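Local atomic coordinates of enoyl-CoA hydratase/carnithine racemase (Thermus thermophilus JL-18, PDB entry 6SL9), a protein that is the crotonase-family isomerase PaaG, which probably forms oxepin-CoA in bacterial phenylacetic acid breakdown. Residues E78-L81 against R82-R86; V87-A90 against L91-L94; R245-R248 against E249-P252. All blocks are in the same frame, centred on the assembly; numbering follows the deposited sequence. Where two conformers were deposited one is given.

Interaction 1 (E78-L81 against R82-R86)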
# COMPACT_ATOMS: atom_id res chain seq x y z
N GLU A 78 -20.14 -5.28 -19.04
CA GLU A 78 -18.84 -5.76 -19.53
C GLU A 78 -18.55 -5.11 -20.88
O GLU A 78 -17.44 -4.59 -21.09
CB GLU A 78 -18.72 -7.29 -19.56
CG GLU A 78 -17.37 -7.75 -20.08
CD GLU A 78 -17.19 -9.25 -20.15
OE1 GLU A 78 -17.95 -9.98 -19.53
OE2 GLU A 78 -16.17 -9.65 -20.83
N ALA A 79 -19.51 -5.14 -21.79
CA ALA A 79 -19.24 -4.54 -23.12
C ALA A 79 -19.03 -3.02 -23.01
O ALA A 79 -18.15 -2.46 -23.67
CB ALA A 79 -20.38 -4.85 -24.05
N HIS A 80 -19.80 -2.37 -22.17
CA HIS A 80 -19.70 -0.90 -22.02
C HIS A 80 -18.29 -0.55 -21.49
O HIS A 80 -17.64 0.35 -22.05
CB HIS A 80 -20.81 -0.45 -21.07
CG HIS A 80 -20.89 1.02 -21.00
ND1 HIS A 80 -21.45 1.76 -22.04
CD2 HIS A 80 -20.47 1.91 -20.07
CE1 HIS A 80 -21.39 3.04 -21.72
NE2 HIS A 80 -20.77 3.17 -20.55
N LEU A 81 -17.87 -1.21 -20.43
CA LEU A 81 -16.56 -0.91 -19.84
C LEU A 81 -15.43 -1.34 -20.75
O LEU A 81 -14.45 -0.60 -20.88
CB LEU A 81 -16.46 -1.50 -18.43
CG LEU A 81 -17.32 -0.79 -17.37
CD1 LEU A 81 -17.35 -1.65 -16.11
CD2 LEU A 81 -16.83 0.61 -17.05
N ARG A 82 -15.58 -2.45 -21.48
CA ARG A 82 -14.50 -2.80 -22.41
C ARG A 82 -14.35 -1.70 -23.44
O ARG A 82 -13.23 -1.40 -23.86
CB ARG A 82 -14.74 -4.16 -23.08
CG ARG A 82 -14.39 -5.31 -22.14
CD ARG A 82 -14.50 -6.65 -22.88
NE ARG A 82 -14.27 -7.79 -22.02
CZ ARG A 82 -13.07 -8.20 -21.55
NH1 ARG A 82 -11.97 -7.55 -21.89
NH2 ARG A 82 -13.01 -9.25 -20.73
N ARG A 83 -15.46 -1.13 -23.90
CA ARG A 83 -15.39 -0.04 -24.90
C ARG A 83 -14.75 1.20 -24.29
O ARG A 83 -13.92 1.81 -24.97
CB ARG A 83 -16.79 0.24 -25.43
CG ARG A 83 -16.86 1.44 -26.33
CD ARG A 83 -15.92 1.42 -27.51
NE ARG A 83 -16.01 2.69 -28.24
CZ ARG A 83 -15.44 3.84 -27.85
NH1 ARG A 83 -14.61 3.92 -26.82
NH2 ARG A 83 -15.64 4.90 -28.58
N TYR A 84 -15.19 1.63 -23.11
CA TYR A 84 -14.77 2.95 -22.57
C TYR A 84 -13.55 2.86 -21.64
O TYR A 84 -13.00 3.92 -21.33
CB TYR A 84 -15.94 3.70 -21.95
CG TYR A 84 -16.95 4.03 -23.02
CD1 TYR A 84 -16.69 5.02 -23.94
CD2 TYR A 84 -18.14 3.32 -23.17
CE1 TYR A 84 -17.58 5.28 -24.98
CE2 TYR A 84 -19.05 3.63 -24.16
CZ TYR A 84 -18.75 4.57 -25.10
OH TYR A 84 -19.66 4.82 -26.08
N ASN A 85 -13.00 1.66 -21.40
CA ASN A 85 -11.82 1.55 -20.51
C ASN A 85 -10.62 2.22 -21.15
O ASN A 85 -9.71 2.61 -20.44
CB ASN A 85 -11.54 0.09 -20.08
CG ASN A 85 -12.35 -0.40 -18.90
OD1 ASN A 85 -12.83 0.38 -18.10
ND2 ASN A 85 -12.44 -1.72 -18.75
N ARG A 86 -10.64 2.41 -22.46
CA ARG A 86 -9.52 3.12 -23.12
C ARG A 86 -9.35 4.54 -22.52
O ARG A 86 -8.25 5.11 -22.62
CB ARG A 86 -9.64 3.09 -24.63
CG ARG A 86 -10.84 3.89 -25.10
CD ARG A 86 -11.04 3.70 -26.60
NE ARG A 86 -11.50 2.38 -27.11
CZ ARG A 86 -11.97 2.23 -28.37
NH1 ARG A 86 -11.86 3.25 -29.19
NH2 ARG A 86 -12.43 1.09 -28.82
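Glu78 and Arg82 form an i to i+4 salt bridge along helix 77-93. Their side chains run side by side and point the same way. OE2 of Glu78 takes both bonds: Arg82 NE lies 2.9 Å from it and Arg82 NH2 3.2 Å from it. The carboxylate oxygen sits at the edge of the guanidinium, in its plane. Seen from the carboxylate the two bonds differ. NE meets the anti lone pair of OE2, whereas NH2 arrives from above the carboxylate plane, with the two flat groups turned 53° apart. Glu78 reaches this place with CG anti to its backbone N (chi1 180°) and the rest of the chain extended. Both residues also pack on Val229 of the second subunit.

The aromatic contact is between His80 and Tyr84, again one helical turn apart. CD2 of Tyr84 stands over one face of the imidazole, offset toward its rim. The nearest pair is His80 CE1 and Tyr84 CE2, at 3.4 Å. The ring planes are 51° apart, so the pair is oblique. Phe70 also packs against His80, edge-to-face. Next to Tyr84, the CG of Arg83 lies over the centre of the phenol ring, 3.7 Å above its plane. The guanidinium of Arg83 forms a salt bridge with Asp34 of helix 30-45.

Backbone bonds tie the same turns together. Arg82 N donates to Glu78 O at 2.9 Å, and Arg83 N to Ala79 O at 3.0 Å. Tyr84 N donates to His80 O at 3.0 Å. These i to i+4 bonds, with side-chain pairs at the same spacing, are typical of an alpha-helix, here one placed between helix 30-45 and a neighbouring subunit of the crotonase-fold assembly.

Interaction 2 (V87-A90 against L91-L94)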
# COMPACT_ATOMS: atom_id res chain seq x y z
N VAL A 87 -10.40 5.15 -22.05
CA VAL A 87 -10.25 6.50 -21.47
C VAL A 87 -9.43 6.47 -20.18
O VAL A 87 -8.61 7.35 -19.92
CB VAL A 87 -11.62 7.14 -21.31
CG1 VAL A 87 -11.45 8.60 -20.95
CG2 VAL A 87 -12.40 7.02 -22.61
N VAL A 88 -9.68 5.48 -19.34
CA VAL A 88 -8.84 5.29 -18.14
C VAL A 88 -7.43 4.93 -18.52
O VAL A 88 -6.47 5.40 -17.89
CB VAL A 88 -9.49 4.28 -17.19
CG1 VAL A 88 -8.60 4.02 -16.00
CG2 VAL A 88 -10.86 4.78 -16.73
N GLU A 89 -7.27 4.08 -19.54
CA GLU A 89 -5.91 3.80 -20.02
C GLU A 89 -5.21 5.10 -20.42
O GLU A 89 -4.04 5.31 -20.07
CB GLU A 89 -5.96 2.87 -21.23
CG GLU A 89 -6.29 1.43 -20.87
CD GLU A 89 -5.15 0.60 -20.37
OE1 GLU A 89 -5.39 -0.60 -20.09
OE2 GLU A 89 -4.02 1.14 -20.24
N ALA A 90 -5.91 5.97 -21.13
CA ALA A 90 -5.35 7.26 -21.59
C ALA A 90 -4.94 8.09 -20.38
O ALA A 90 -3.83 8.64 -20.42
CB ALA A 90 -6.31 8.03 -22.48
N LEU A 91 -5.79 8.21 -19.38
CA LEU A 91 -5.41 8.98 -18.19
C LEU A 91 -4.19 8.33 -17.57
O LEU A 91 -3.26 9.05 -17.16
CB LEU A 91 -6.55 8.95 -17.20
CG LEU A 91 -7.72 9.87 -17.57
CD1 LEU A 91 -9.00 9.49 -16.79
CD2 LEU A 91 -7.36 11.34 -17.26
N SER A 92 -4.19 7.01 -17.43
CA SER A 92 -3.14 6.35 -16.64
C SER A 92 -1.76 6.57 -17.24
O SER A 92 -0.76 6.65 -16.51
CB SER A 92 -3.42 4.90 -16.48
OG SER A 92 -3.19 4.16 -17.68
N GLY A 93 -1.70 6.60 -18.57
CA GLY A 93 -0.42 6.64 -19.30
C GLY A 93 -0.05 8.00 -19.82
O GLY A 93 0.94 8.10 -20.50
N LEU A 94 -0.85 9.02 -19.55
CA LEU A 94 -0.59 10.40 -20.03
C LEU A 94 0.89 10.74 -19.87
O LEU A 94 1.41 10.64 -18.74
CB LEU A 94 -1.41 11.36 -19.17
CG LEU A 94 -2.48 12.17 -19.88
CD1 LEU A 94 -3.01 13.25 -18.96
CD2 LEU A 94 -1.95 12.79 -21.17
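Ser92 OG turns back to the backbone and donates to Glu89 O at 2.8 Å. Its chi1 of 73° sets OG between the backbone N and the carbonyl carbon, within range of the preceding turn. The same oxygen accepts from Gly93 N at 3.1 Å. Both donors come from one face of the Glu89 carbonyl plane, and the serine hydroxyl is thereby satisfied inside the helix.

The tightly packed side belongs to Val87, Val88 and Leu91. CG of Leu91 lies 3.6 Å from Val87 O, which also accepts from Leu91 N at 3.0 Å. Val87 and Leu91 pack on helix 30-45 through Leu33 and Leu40. Val88 and Leu91 touch Trp116. Helix 77-93 lies in the crossover between the parallel neighbouring strands 51-56 and 98-102 of the main crotonase sheet, a beta-alpha-beta connection. Ser92 N continues the helical pattern by donating to Val88 O at 2.8 Å.

The looser side carries Ala90 and Gly93, both partly exposed. Glu89 faces the second subunit, where it packs on Leu224. It bends at chi2, yet its OE2 stays 4.0 Å from Ser92 OG. Its other oxygen, OE1, is hydrogen-bonded to Thr221 OG1 of the second subunit.

Interaction 3 (R245-R248 against E249-P252)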
# COMPACT_ATOMS: atom_id res chain seq x y z
N ARG A 245 23.58 21.05 -15.34
CA ARG A 245 24.24 22.36 -15.37
C ARG A 245 23.65 23.28 -14.30
O ARG A 245 24.44 23.98 -13.57
CB ARG A 245 24.08 22.96 -16.76
CG ARG A 245 24.89 22.32 -17.88
CD ARG A 245 25.08 23.31 -19.01
NE ARG A 245 23.74 23.59 -19.51
CZ ARG A 245 23.07 22.84 -20.38
NH1 ARG A 245 23.63 21.76 -20.91
NH2 ARG A 245 21.83 23.18 -20.73
N ALA A 246 22.34 23.30 -14.13
CA ALA A 246 21.67 24.22 -13.19
C ALA A 246 22.06 23.84 -11.75
O ALA A 246 22.33 24.73 -10.94
CB ALA A 246 20.18 24.16 -13.40
N PHE A 247 22.14 22.56 -11.41
CA PHE A 247 22.61 22.15 -10.08
C PHE A 247 24.05 22.55 -9.85
O PHE A 247 24.36 23.05 -8.71
CB PHE A 247 22.45 20.65 -9.90
CG PHE A 247 22.94 20.23 -8.53
CD1 PHE A 247 22.17 20.50 -7.40
CD2 PHE A 247 24.15 19.56 -8.37
CE1 PHE A 247 22.61 20.10 -6.15
CE2 PHE A 247 24.58 19.14 -7.12
CZ PHE A 247 23.80 19.41 -6.01
N ARG A 248 24.92 22.42 -10.86
CA ARG A 248 26.34 22.78 -10.67
C ARG A 248 26.43 24.27 -10.40
O ARG A 248 27.27 24.69 -9.55
CB ARG A 248 27.16 22.36 -11.90
CG ARG A 248 27.39 20.86 -11.92
CD ARG A 248 28.00 20.27 -13.19
NE ARG A 248 28.41 18.89 -12.85
CZ ARG A 248 28.83 18.01 -13.73
NH1 ARG A 248 28.78 18.34 -15.01
NH2 ARG A 248 29.19 16.78 -13.33
N GLU A 249 25.56 25.07 -11.03
CA GLU A 249 25.58 26.57 -10.97
C GLU A 249 24.73 27.09 -9.82
O GLU A 249 24.77 28.27 -9.53
CB GLU A 249 25.25 27.21 -12.30
CG GLU A 249 26.24 26.86 -13.37
CD GLU A 249 25.82 27.27 -14.77
OE1 GLU A 249 24.74 27.92 -14.92
OE2 GLU A 249 26.59 27.02 -15.74
N LYS A 250 24.04 26.18 -9.15
CA LYS A 250 23.11 26.45 -8.03
C LYS A 250 22.15 27.56 -8.43
O LYS A 250 22.01 28.52 -7.71
CB LYS A 250 23.89 26.73 -6.75
CG LYS A 250 24.78 25.60 -6.27
CD LYS A 250 24.00 24.40 -5.73
CE LYS A 250 24.90 23.37 -5.12
NZ LYS A 250 25.71 22.75 -6.18
N ARG A 251 21.44 27.32 -9.53
CA ARG A 251 20.41 28.23 -10.08
C ARG A 251 19.23 27.36 -10.50
O ARG A 251 19.35 26.14 -10.68
CB ARG A 251 20.97 29.07 -11.25
CG ARG A 251 21.51 28.25 -12.40
CD ARG A 251 21.37 28.86 -13.75
NE ARG A 251 21.97 27.95 -14.73
CZ ARG A 251 21.30 27.13 -15.58
NH1 ARG A 251 21.94 26.40 -16.47
NH2 ARG A 251 19.98 27.02 -15.53
N PRO A 252 18.05 27.97 -10.73
CA PRO A 252 16.92 27.21 -11.25
C PRO A 252 17.16 26.64 -12.65
O PRO A 252 17.70 27.31 -13.56
CB PRO A 252 15.74 28.20 -11.22
CG PRO A 252 16.18 29.30 -10.29
CD PRO A 252 17.69 29.35 -10.38
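Phe247 O is gripped twice by Lys250, from the ammonium group and from the backbone. Lys250 NZ donates at 2.9 Å, tilted 30° from the carbonyl plane, while Lys250 N makes a weak bond of 3.2 Å. The turn is a Schellman motif that ends helix 238-249, with Lys250 at positive phi (50°). Its outer bond runs from Arg251 N to Ala246 O, 3.1 Å long and nearly straight. Inside the last turn, Glu249 N donates to Arg245 O at 3.0 Å.

The lysine chain bends at chi2 and again at chi4, which folds it back beside Phe247. NZ then stands over the centre of the phenyl face, 3.9 Å from the ring centroid. This is a cation-pi contact, so one ammonium serves both the ring and the carbonyl of the same residue. Phe247 also packs on Leu67 of the third subunit.

Arg251 returns over the other side of the turn. Its guanidinium lays one face on Ala246, with CA over the centre. Arg245 and Arg251 converge on the carboxylate of Glu242, which forms a salt bridge with each. Glu249 adds a further carboxylate: its OE1 accepts from Arg251 NE at 2.8 Å, in the guanidinium plane. Arg251 NH2 also donates to Pro252 O, at 3.0 Å.

How the interactions relate
Interactions 1 and 2 are consecutive pieces of one helix, 77-93, with centres 13 Å apart. Interaction 1 covers its N-terminal part and interaction 2 carries it to its C-terminal end. Both lie against helix 30-45 and both touch the second subunit, so this one helix serves the core of the chain and the assembly together. Interaction 3 comes much later in the chain, at the end of helix 238-249. Its centre is 47 Å from that of interaction 1 and 34 Å from that of interaction 2. It lies on the surface and reaches the third subunit. The three contacts thus take part in interfaces with two different neighbours.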